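Local structure of type II restriction enzyme NlaIV (Neisseria lactamica, 6QM2) at residues A[103-107]-A[108-112]; A[162-166]-A[167-171]; A[196-199]-A[200-204]. The protein recognises the double-stranded DNA sequence 5'-GGNNCC-3' and cuts it in the middle as a type II restriction endonuclease, leaving blunt ends with 5'-phosphates. All coordinates share one frame; numbering follows the deposited sequence.

Contact 1. Residues A[103-107]-A[108-112]; sequences DIADF and KMYSD. With K (potassium ion), chain C.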
ATOM      1  N   ASP A 103      10.850  11.591  -2.563  1.00113.01           N
ATOM      2  CA  ASP A 103      12.206  11.854  -2.096  1.00116.83           C
ATOM      3  C   ASP A 103      13.156  11.891  -3.291  1.00111.46           C
ATOM      4  O   ASP A 103      12.906  11.247  -4.308  1.00112.59           O
ATOM      5  CB  ASP A 103      12.645  10.758  -1.120  1.00122.54           C
ATOM      6  CG  ASP A 103      11.732  10.652   0.093  1.00123.55           C
ATOM      7  OD1 ASP A 103      11.505  11.683   0.767  1.00122.46           O
ATOM      8  OD2 ASP A 103      11.250   9.532   0.373  1.00121.37           O
ATOM      9  N   ILE A 104      14.245  12.641  -3.164  1.00105.71           N
ATOM     10  CA  ILE A 104      15.280  12.665  -4.192  1.00103.58           C
ATOM     11  C   ILE A 104      16.144  11.415  -4.009  1.00102.44           C
ATOM     12  O   ILE A 104      16.179  10.550  -4.887  1.00111.86           O
ATOM     13  CB  ILE A 104      16.138  13.958  -4.134  1.00103.45           C
ATOM     14  CG1 ILE A 104      15.256  15.218  -4.167  1.00100.73           C
ATOM     15  CG2 ILE A 104      17.151  13.984  -5.273  1.00106.49           C
ATOM     16  CD1 ILE A 104      14.199  15.230  -5.250  1.00102.84           C
ATOM     17  N   ALA A 105      16.804  11.313  -2.857  1.00 95.97           N
ATOM     18  CA  ALA A 105      17.679  10.178  -2.538  1.00 94.44           C
ATOM     19  C   ALA A 105      18.212  10.299  -1.115  1.00 92.04           C
ATOM     20  O   ALA A 105      18.255  11.397  -0.562  1.00 97.00           O
ATOM     21  CB  ALA A 105      18.847  10.116  -3.514  1.00 96.00           C
ATOM     22  N   ASP A 106      18.629   9.177  -0.529  1.00 88.66           N
ATOM     23  CA  ASP A 106      19.357   9.198   0.741  1.00 87.65           C
ATOM     24  C   ASP A 106      20.569  10.102   0.568  1.00 88.21           C
ATOM     25  O   ASP A 106      21.293   9.961  -0.413  1.00 94.40           O
ATOM     26  CB  ASP A 106      19.817   7.792   1.141  1.00 88.95           C
ATOM     27  CG  ASP A 106      20.673   7.787   2.411  1.00 94.61           C
ATOM     28  OD1 ASP A 106      20.289   8.450   3.396  1.00104.03           O
ATOM     29  OD2 ASP A 106      21.728   7.117   2.431  1.00 97.06           O
ATOM     30  N   PHE A 107      20.776  11.034   1.496  1.00 87.24           N
ATOM     31  CA  PHE A 107      21.883  11.984   1.377  1.00 86.94           C
ATOM     32  C   PHE A 107      23.260  11.312   1.417  1.00 86.35           C
ATOM     33  O   PHE A 107      24.132  11.659   0.617  1.00 82.03           O
ATOM     34  CB  PHE A 107      21.814  13.091   2.437  1.00 84.73           C
ATOM     35  CG  PHE A 107      22.983  14.030   2.380  1.00 82.21           C
ATOM     36  CD1 PHE A 107      23.008  15.069   1.455  1.00 81.22           C
ATOM     37  CD2 PHE A 107      24.087  13.839   3.207  1.00 83.38           C
ATOM     38  CE1 PHE A 107      24.100  15.918   1.374  1.00 81.60           C
ATOM     39  CE2 PHE A 107      25.183  14.686   3.129  1.00 85.37           C
ATOM     40  CZ  PHE A 107      25.189  15.726   2.211  1.00 82.47           C
ATOM     41  N   LYS A 108      23.467  10.373   2.340  1.00 89.22           N
ATOM     42  CA  LYS A 108      24.777   9.722   2.452  1.00 94.65           C
ATOM     43  C   LYS A 108      25.137   9.028   1.145  1.00 95.73           C
ATOM     44  O   LYS A 108      26.254   9.176   0.659  1.00 94.81           O
ATOM     45  CB  LYS A 108      24.847   8.733   3.623  1.00 96.39           C
ATOM     46  CG  LYS A 108      26.142   7.916   3.657  1.00102.59           C
ATOM     47  CD  LYS A 108      26.658   7.636   5.063  1.00113.22           C
ATOM     48  CE  LYS A 108      25.642   6.908   5.934  1.00120.91           C
ATOM     49  NZ  LYS A 108      26.245   6.427   7.210  1.00124.96           N
ATOM     50  N   MET A 109      24.187   8.287   0.582  1.00 98.42           N
ATOM     51  CA  MET A 109      24.404   7.592  -0.686  1.00100.54           C
ATOM     52  C   MET A 109      24.665   8.559  -1.839  1.00 94.91           C
ATOM     53  O   MET A 109      25.550   8.316  -2.659  1.00 97.64           O
ATOM     54  CB  MET A 109      23.211   6.697  -1.032  1.00107.68           C
ATOM     55  CG  MET A 109      23.125   5.424  -0.207  1.00112.91           C
ATOM     56  SD  MET A 109      21.662   4.468  -0.648  1.00125.72           S
ATOM     57  CE  MET A 109      22.184   3.710  -2.190  1.00127.20           C
ATOM     58  N   TYR A 110      23.901   9.648  -1.881  1.00 90.04           N
ATOM     59  CA  TYR A 110      23.955  10.622  -2.982  1.00 87.61           C
ATOM     60  C   TYR A 110      25.209  11.478  -2.968  1.00 86.09           C
ATOM     61  O   TYR A 110      25.744  11.776  -4.027  1.00 84.49           O
ATOM     62  CB  TYR A 110      22.701  11.501  -2.966  1.00 87.24           C
ATOM     63  CG  TYR A 110      22.466  12.326  -4.212  1.00 84.37           C
ATOM     64  CD1 TYR A 110      21.744  11.811  -5.285  1.00 84.67           C
ATOM     65  CD2 TYR A 110      22.931  13.638  -4.303  1.00 84.44           C
ATOM     66  CE1 TYR A 110      21.509  12.569  -6.424  1.00 85.11           C
ATOM     67  CE2 TYR A 110      22.698  14.406  -5.435  1.00 84.80           C
ATOM     68  CZ  TYR A 110      21.986  13.867  -6.493  1.00 84.11           C
ATOM     69  OH  TYR A 110      21.755  14.620  -7.616  1.00 84.14           O
ATOM     70  N   SER A 111      25.674  11.867  -1.782  1.00 88.42           N
ATOM     71  CA  SER A 111      26.936  12.600  -1.662  1.00 94.22           C
ATOM     72  C   SER A 111      28.134  11.772  -2.160  1.00 97.55           C
ATOM     73  O   SER A 111      29.044  12.329  -2.775  1.00100.25           O
ATOM     74  CB  SER A 111      27.161  13.100  -0.225  1.00 93.51           C
ATOM     75  OG  SER A 111      27.043  12.059   0.725  1.00 93.90           O
ATOM     76  N   ASP A 112      28.121  10.460  -1.906  1.00100.72           N
ATOM     77  CA  ASP A 112      29.157   9.544  -2.420  1.00106.71           C
ATOM     78  C   ASP A 112      28.991   9.275  -3.908  1.00103.80           C
ATOM     79  O   ASP A 112      29.974   9.238  -4.643  1.00104.94           O
ATOM     80  CB  ASP A 112      29.146   8.200  -1.673  1.00112.33           C
ATOM     81  CG  ASP A 112      29.612   8.318  -0.227  1.00123.57           C
ATOM     82  OD1 ASP A 112      30.207   9.351   0.151  1.00133.11           O
ATOM     83  OD2 ASP A 112      29.384   7.358   0.540  1.00132.57           O
TER
HETATM   84  K     K C 302      15.161   7.645  -5.947  1.00133.02           K
HETATM   85  O   HOH W   1      21.767  10.384   4.778  1.00 83.35           O
HETATM   86  O   HOH W   2      14.847   7.832  -2.845  1.00 94.14           O

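Contact 2. Residues A[162-166]-A[167-171]; sequences LQVKK and GVVHK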
ATOM      1  N   LEU A 162      16.503  18.749   3.834  1.00 95.34           N
ATOM      2  CA  LEU A 162      16.659  17.373   4.276  1.00 95.56           C
ATOM      3  C   LEU A 162      15.480  16.908   5.111  1.00 98.78           C
ATOM      4  O   LEU A 162      14.668  17.706   5.589  1.00108.48           O
ATOM      5  CB  LEU A 162      17.912  17.251   5.135  1.00 94.48           C
ATOM      6  CG  LEU A 162      19.242  17.448   4.421  1.00 96.05           C
ATOM      7  CD1 LEU A 162      20.331  17.726   5.446  1.00 95.79           C
ATOM      8  CD2 LEU A 162      19.580  16.240   3.562  1.00 98.88           C
ATOM      9  N   GLN A 163      15.423  15.594   5.272  1.00 98.46           N
ATOM     10  CA  GLN A 163      14.541  14.919   6.203  1.00101.15           C
ATOM     11  C   GLN A 163      15.472  14.554   7.355  1.00100.98           C
ATOM     12  O   GLN A 163      16.326  13.678   7.219  1.00 97.45           O
ATOM     13  CB  GLN A 163      13.904  13.700   5.513  1.00106.95           C
ATOM     14  CG  GLN A 163      13.423  12.533   6.374  1.00113.97           C
ATOM     15  CD  GLN A 163      13.209  11.269   5.546  1.00117.21           C
ATOM     16  OE1 GLN A 163      13.662  10.184   5.916  1.00121.77           O
ATOM     17  NE2 GLN A 163      12.534  11.411   4.407  1.00117.37           N
ATOM     18  N   VAL A 164      15.341  15.277   8.466  1.00105.41           N
ATOM     19  CA  VAL A 164      16.141  15.028   9.661  1.00107.77           C
ATOM     20  C   VAL A 164      15.204  14.586  10.782  1.00109.71           C
ATOM     21  O   VAL A 164      14.173  15.220  11.018  1.00110.40           O
ATOM     22  CB  VAL A 164      16.932  16.282  10.089  1.00109.93           C
ATOM     23  CG1 VAL A 164      17.928  15.943  11.196  1.00109.05           C
ATOM     24  CG2 VAL A 164      17.647  16.898   8.889  1.00110.96           C
ATOM     25  N   LYS A 165      15.570  13.495  11.452  1.00115.50           N
ATOM     26  CA  LYS A 165      14.793  12.920  12.549  1.00121.83           C
ATOM     27  C   LYS A 165      15.727  12.776  13.743  1.00122.31           C
ATOM     28  O   LYS A 165      16.718  12.057  13.650  1.00119.31           O
ATOM     29  CB  LYS A 165      14.242  11.545  12.146  1.00128.52           C
ATOM     30  CG  LYS A 165      13.365  11.556  10.894  1.00137.43           C
ATOM     31  CD  LYS A 165      13.067  10.155  10.377  1.00141.58           C
ATOM     32  CE  LYS A 165      12.054   9.432  11.252  1.00146.85           C
ATOM     33  NZ  LYS A 165      11.747   8.070  10.736  1.00149.77           N
ATOM     34  N   LYS A 166      15.434  13.480  14.840  1.00124.14           N
ATOM     35  CA  LYS A 166      16.225  13.398  16.080  1.00125.38           C
ATOM     36  C   LYS A 166      17.718  13.677  15.839  1.00121.45           C
ATOM     37  O   LYS A 166      18.584  12.968  16.366  1.00120.68           O
ATOM     38  CB  LYS A 166      16.051  12.017  16.744  1.00135.29           C
ATOM     39  CG  LYS A 166      14.611  11.582  17.021  1.00142.13           C
ATOM     40  CD  LYS A 166      14.194  11.799  18.470  1.00147.81           C
ATOM     41  CE  LYS A 166      12.959  10.986  18.829  1.00149.97           C
ATOM     42  NZ  LYS A 166      12.706  11.003  20.298  1.00155.49           N
ATOM     43  N   GLY A 167      18.007  14.692  15.019  1.00121.64           N
ATOM     44  CA  GLY A 167      19.390  15.078  14.673  1.00122.61           C
ATOM     45  C   GLY A 167      20.168  14.159  13.730  1.00118.37           C
ATOM     46  O   GLY A 167      21.388  14.322  13.581  1.00111.89           O
ATOM     47  N   VAL A 168      19.461  13.217  13.092  1.00115.14           N
ATOM     48  CA  VAL A 168      20.030  12.220  12.176  1.00108.04           C
ATOM     49  C   VAL A 168      19.478  12.462  10.770  1.00105.22           C
ATOM     50  O   VAL A 168      18.262  12.429  10.562  1.00103.61           O
ATOM     51  CB  VAL A 168      19.660  10.782  12.611  1.00105.54           C
ATOM     52  CG1 VAL A 168      20.088   9.752  11.566  1.00106.12           C
ATOM     53  CG2 VAL A 168      20.272  10.468  13.967  1.00106.56           C
ATOM     54  N   VAL A 169      20.381  12.662   9.810  1.00101.08           N
ATOM     55  CA  VAL A 169      20.011  13.024   8.442  1.00 96.61           C
ATOM     56  C   VAL A 169      19.618  11.773   7.657  1.00 94.35           C
ATOM     57  O   VAL A 169      20.256  10.725   7.791  1.00 90.63           O
ATOM     58  CB  VAL A 169      21.172  13.750   7.719  1.00 95.14           C
ATOM     59  CG1 VAL A 169      20.765  14.158   6.305  1.00 94.29           C
ATOM     60  CG2 VAL A 169      21.615  14.970   8.520  1.00 95.13           C
ATOM     61  N   HIS A 170      18.566  11.899   6.846  1.00 95.28           N
ATOM     62  CA  HIS A 170      18.115  10.829   5.952  1.00 97.56           C
ATOM     63  C   HIS A 170      18.079  11.310   4.495  1.00 96.29           C
ATOM     64  O   HIS A 170      19.135  11.454   3.881  1.00 98.98           O
ATOM     65  CB  HIS A 170      16.771  10.262   6.420  1.00100.46           C
ATOM     66  CG  HIS A 170      16.881   9.420   7.647  1.00105.15           C
ATOM     67  ND1 HIS A 170      17.578   8.232   7.666  1.00112.51           N
ATOM     68  CD2 HIS A 170      16.400   9.598   8.898  1.00108.40           C
ATOM     69  CE1 HIS A 170      17.519   7.712   8.878  1.00117.26           C
ATOM     70  NE2 HIS A 170      16.808   8.521   9.644  1.00115.54           N
ATOM     71  N   LYS A 171      16.894  11.584   3.951  1.00 96.27           N
ATOM     72  CA  LYS A 171      16.737  11.805   2.514  1.00 99.14           C
ATOM     73  C   LYS A 171      16.750  13.273   2.128  1.00 94.90           C
ATOM     74  O   LYS A 171      16.295  14.128   2.877  1.00 97.48           O
ATOM     75  CB  LYS A 171      15.445  11.154   2.026  1.00104.33           C
ATOM     76  CG  LYS A 171      15.424   9.660   2.297  1.00111.71           C
ATOM     77  CD  LYS A 171      14.504   8.908   1.355  1.00116.96           C
ATOM     78  CE  LYS A 171      14.836   7.430   1.362  1.00122.07           C
ATOM     79  NZ  LYS A 171      13.996   6.693   0.381  1.00132.00           N
TER

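Contact 3. Residues A[196-199]-A[200-204]; sequences SAIE and ETVYQ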
ATOM      1  N   SER A 196      27.356  23.010  -4.194  1.00 91.64           N
ATOM      2  CA  SER A 196      27.911  23.748  -3.050  1.00 92.13           C
ATOM      3  C   SER A 196      27.150  23.446  -1.764  1.00 91.98           C
ATOM      4  O   SER A 196      27.762  23.284  -0.704  1.00 90.42           O
ATOM      5  CB  SER A 196      27.909  25.258  -3.297  1.00 91.81           C
ATOM      6  OG  SER A 196      28.425  25.952  -2.169  1.00 91.48           O
ATOM      7  N   ALA A 197      25.822  23.371  -1.870  1.00 91.56           N
ATOM      8  CA  ALA A 197      24.975  22.976  -0.743  1.00 92.30           C
ATOM      9  C   ALA A 197      25.289  21.552  -0.286  1.00 94.00           C
ATOM     10  O   ALA A 197      25.447  21.315   0.916  1.00 93.49           O
ATOM     11  CB  ALA A 197      23.501  23.110  -1.100  1.00 93.44           C
ATOM     12  N   ILE A 198      25.407  20.626  -1.245  1.00 93.79           N
ATOM     13  CA  ILE A 198      25.759  19.229  -0.942  1.00 91.25           C
ATOM     14  C   ILE A 198      27.100  19.187  -0.213  1.00 89.59           C
ATOM     15  O   ILE A 198      27.210  18.544   0.825  1.00 89.67           O
ATOM     16  CB  ILE A 198      25.835  18.320  -2.202  1.00 91.38           C
ATOM     17  CG1 ILE A 198      24.475  18.208  -2.922  1.00 91.27           C
ATOM     18  CG2 ILE A 198      26.346  16.924  -1.840  1.00 91.10           C
ATOM     19  CD1 ILE A 198      23.396  17.454  -2.171  1.00 93.45           C
ATOM     20  N   GLU A 199      28.100  19.890  -0.748  1.00 88.77           N
ATOM     21  CA  GLU A 199      29.438  19.924  -0.146  1.00 92.22           C
ATOM     22  C   GLU A 199      29.388  20.297   1.328  1.00 91.11           C
ATOM     23  O   GLU A 199      29.985  19.619   2.163  1.00 86.61           O
ATOM     24  CB  GLU A 199      30.354  20.913  -0.880  1.00 95.94           C
ATOM     25  CG  GLU A 199      31.812  20.876  -0.423  1.00 96.41           C
ATOM     26  CD  GLU A 199      32.603  22.114  -0.813  1.00101.58           C
ATOM     27  OE1 GLU A 199      32.251  22.784  -1.815  1.00101.64           O
ATOM     28  OE2 GLU A 199      33.594  22.411  -0.107  1.00102.79           O
ATOM     29  N   GLU A 200      28.684  21.381   1.637  1.00 94.27           N
ATOM     30  CA  GLU A 200      28.621  21.878   3.009  1.00 94.38           C
ATOM     31  C   GLU A 200      27.809  20.940   3.892  1.00 89.95           C
ATOM     32  O   GLU A 200      28.221  20.636   5.016  1.00 87.49           O
ATOM     33  CB  GLU A 200      28.056  23.306   3.057  1.00 94.55           C
ATOM     34  CG  GLU A 200      28.206  24.008   4.403  1.00 94.84           C
ATOM     35  CD  GLU A 200      29.635  24.030   4.920  1.00 96.18           C
ATOM     36  OE1 GLU A 200      30.575  24.155   4.103  1.00104.12           O
ATOM     37  OE2 GLU A 200      29.817  23.914   6.147  1.00 94.20           O
ATOM     38  N   THR A 201      26.678  20.464   3.370  1.00 85.92           N
ATOM     39  CA  THR A 201      25.856  19.469   4.065  1.00 86.74           C
ATOM     40  C   THR A 201      26.660  18.234   4.482  1.00 85.35           C
ATOM     41  O   THR A 201      26.408  17.669   5.545  1.00 86.74           O
ATOM     42  CB  THR A 201      24.653  19.023   3.209  1.00 86.35           C
ATOM     43  OG1 THR A 201      23.939  20.174   2.748  1.00 90.65           O
ATOM     44  CG2 THR A 201      23.695  18.153   4.011  1.00 85.71           C
ATOM     45  N   VAL A 202      27.622  17.826   3.653  1.00 84.98           N
ATOM     46  CA  VAL A 202      28.510  16.710   3.987  1.00 85.22           C
ATOM     47  C   VAL A 202      29.224  16.981   5.316  1.00 83.83           C
ATOM     48  O   VAL A 202      29.289  16.103   6.172  1.00 83.67           O
ATOM     49  CB  VAL A 202      29.536  16.407   2.853  1.00 85.83           C
ATOM     50  CG1 VAL A 202      30.619  15.442   3.317  1.00 84.92           C
ATOM     51  CG2 VAL A 202      28.842  15.812   1.634  1.00 86.26           C
ATOM     52  N   TYR A 203      29.743  18.197   5.480  1.00 86.30           N
ATOM     53  CA  TYR A 203      30.431  18.594   6.716  1.00 88.22           C
ATOM     54  C   TYR A 203      29.474  18.795   7.892  1.00 88.77           C
ATOM     55  O   TYR A 203      29.788  18.397   9.019  1.00 84.59           O
ATOM     56  CB  TYR A 203      31.245  19.872   6.494  1.00 90.38           C
ATOM     57  CG  TYR A 203      31.946  20.360   7.740  1.00 89.40           C
ATOM     58  CD1 TYR A 203      32.913  19.580   8.367  1.00 88.00           C
ATOM     59  CD2 TYR A 203      31.633  21.594   8.302  1.00 90.45           C
ATOM     60  CE1 TYR A 203      33.558  20.021   9.511  1.00 87.96           C
ATOM     61  CE2 TYR A 203      32.272  22.043   9.447  1.00 90.06           C
ATOM     62  CZ  TYR A 203      33.233  21.253  10.047  1.00 87.40           C
ATOM     63  OH  TYR A 203      33.867  21.696  11.182  1.00 88.69           O
ATOM     64  N   GLN A 204      28.331  19.433   7.620  1.00 87.84           N
ATOM     65  CA  GLN A 204      27.290  19.676   8.635  1.00 86.68           C
ATOM     66  C   GLN A 204      26.788  18.381   9.264  1.00 86.92           C
ATOM     67  O   GLN A 204      26.602  18.307  10.471  1.00 91.25           O
ATOM     68  CB  GLN A 204      26.099  20.429   8.027  1.00 84.49           C
ATOM     69  CG  GLN A 204      26.382  21.885   7.667  1.00 84.05           C
ATOM     70  CD  GLN A 204      25.231  22.553   6.926  1.00 86.17           C
ATOM     71  OE1 GLN A 204      24.293  21.890   6.473  1.00 87.32           O
ATOM     72  NE2 GLN A 204      25.301  23.876   6.791  1.00 84.24           N
TER

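Contact 1. Residues A[103-107]-A[108-112]
Asp106 turns its carboxylate over the start of helix 107-116 and takes the backbone N-H of Met109, with OD2 3.3 Å from Met109 N. Its CG stands anti to the backbone N (chi1 176°), which swings the acid forward over the first turn. The donor comes from above the carboxylate plane, 58° out of it. Water 1 ties the other oxygen to the same turn by bridging Asp106 OD1 and Lys108 N. Regular helical bonding starts at once: Tyr110 N donates to Asp106 O at 3.0 Å and Ser111 N to Phe107 O at 2.9 Å. The hydroxyl of Ser111 lies near both Phe107 O and Lys108 O, and its single proton could serve either carbonyl.

Packing surrounds this polar cap. Met109 lays its chain across the carboxylate at about a right angle, its CG 3.4 Å from Asp106 OD2. Ser111 CB sits over one face of the Phe107 ring, displaced toward its rim. Just ahead of the helix, Ala105 CB makes an apolar contact with Tyr110 CD1 at 3.8 Å; the Tyr110 side chain also touches Met73, Leu121 and Val148.

Upstream, Ile104 O makes a long contact of 3.3 Å to the potassium ion, which Glu90 and water 2 also reach, while Lys92 bonds Asp103 O. Glu90 and Lys92 are spaced like the E-X-K part of the PD-(D/E)XK signature of this nuclease clan. The whole is a classic aspartate N-cap, placed where the short, weakly bonded strand at 105-106, just past the potassium ligand Ile104, passes into helix 107-116.

Contact 2. Residues A[162-166]-A[167-171]
The Gln163 amide and the His170 imidazole meet obliquely, their planes 47° apart. Gln163 OE1 approaches the root of the histidine, 3.2 Å from His170 CB. On the same ring, the aliphatic part of Lys165 crosses at about a right angle and sets its CD 3.7 Å from His170 CD2. The Gln163 chain is extended beyond CG and runs beside Lys171, both pointing the same way, with Gln163 NE2 3.8 Å from Lys171 CB. The amino group of Lys165 stays clear of the imidazole.

Beneath these groups the backbone forms a two-residue hairpin. Lys165 and Val168 are its last hydrogen-bonded pair: Lys165 N gives a straight bond to Val168 O (171° at the hydrogen), and Val168 N returns one to Lys165 O from above the carbonyl plane. A type I' turn through Lys166 and Gly167 closes the loop, both residues having positive phi. Val164 and Val169 follow as a non-hydrogen-bonded pair. Beyond them the register slips: His170 N donates to Gln163 O at 2.9 Å, yet Gln163 N donates to Lys171 O, also at 2.9 Å. Two residues thus stand opposite one, the mark of a beta bulge.

Val164 and Val169 share the sheet face that carries the apolar contact with Leu162, whose CD2 lies 3.6 Å from Val169 CG1. Trp158 covers both valines on that face, and Phe107 of helix 107-116 packs against Leu162 and Val169. Strand 168-172 is the middle strand of a small antiparallel sheet, with strand 162-165 along one edge and the short strand 105-106 along the other; the turn projects from the body of the protein, where it meets a neighbouring molecule in the crystal.

Contact 3. Residues A[196-199]-A[200-204]
In the last turns of helix 191-204, Thr201 reaches back one turn and bonds the carbonyl of Ala197 with its side chain as well as its backbone. Thr201 N donates to Ala197 O at 2.9 Å, nearly in line with the carbonyl, and Thr201 OG1 donates to the same oxygen at 2.6 Å. The hydroxyl reaches it because OG1 is anti to the carbonyl carbon of its own residue (chi1 -52°), and it arrives from above the carbonyl plane, 45° out of it. Ordinary i to i-4 bonds run alongside: Glu200 N to Ser196 O at 3.2 Å and Val202 N to Ile198 O at 2.9 Å, the latter amide also making a weak bond to Glu199 O. Ile198 CG2 and Val202 CG2 stand one turn apart at 4.4 Å, and Trp215 of helix 215-227 and Phe107 both pack on this pair. On the side of Ser196 and Ala197, Trp236 covers the helix, while Ser196 OG is hydrogen-bonded to Pro234 O, outside this helix. Two donors therefore grip Ala197 O, and the buried Thr201 hydroxyl finds its acceptor within its own helix, leaving its methyl to pack against Phe107.

In the fold
All three contacts are local and follow one another along the chain, so none encloses or crosses another. Contact 1 comes first, at the passage from strand 105-106 into helix 107-116; contact 2 closes the hairpin of strands 162-165 and 168-172; contact 3 lies near the end of helix 191-204, the next helix along. Phe107 joins them. Its backbone N probably bonds His170 O, fastening the helix start to the middle strand of the small sheet, while its ring links contact 1 to contact 3. Leu162 CD1 completes the triangle, 3.7 Å from Thr201 CG2. The small sheet and the two helices thus pack as one unit, whose first segment also supplies Ile104 O to the potassium ion.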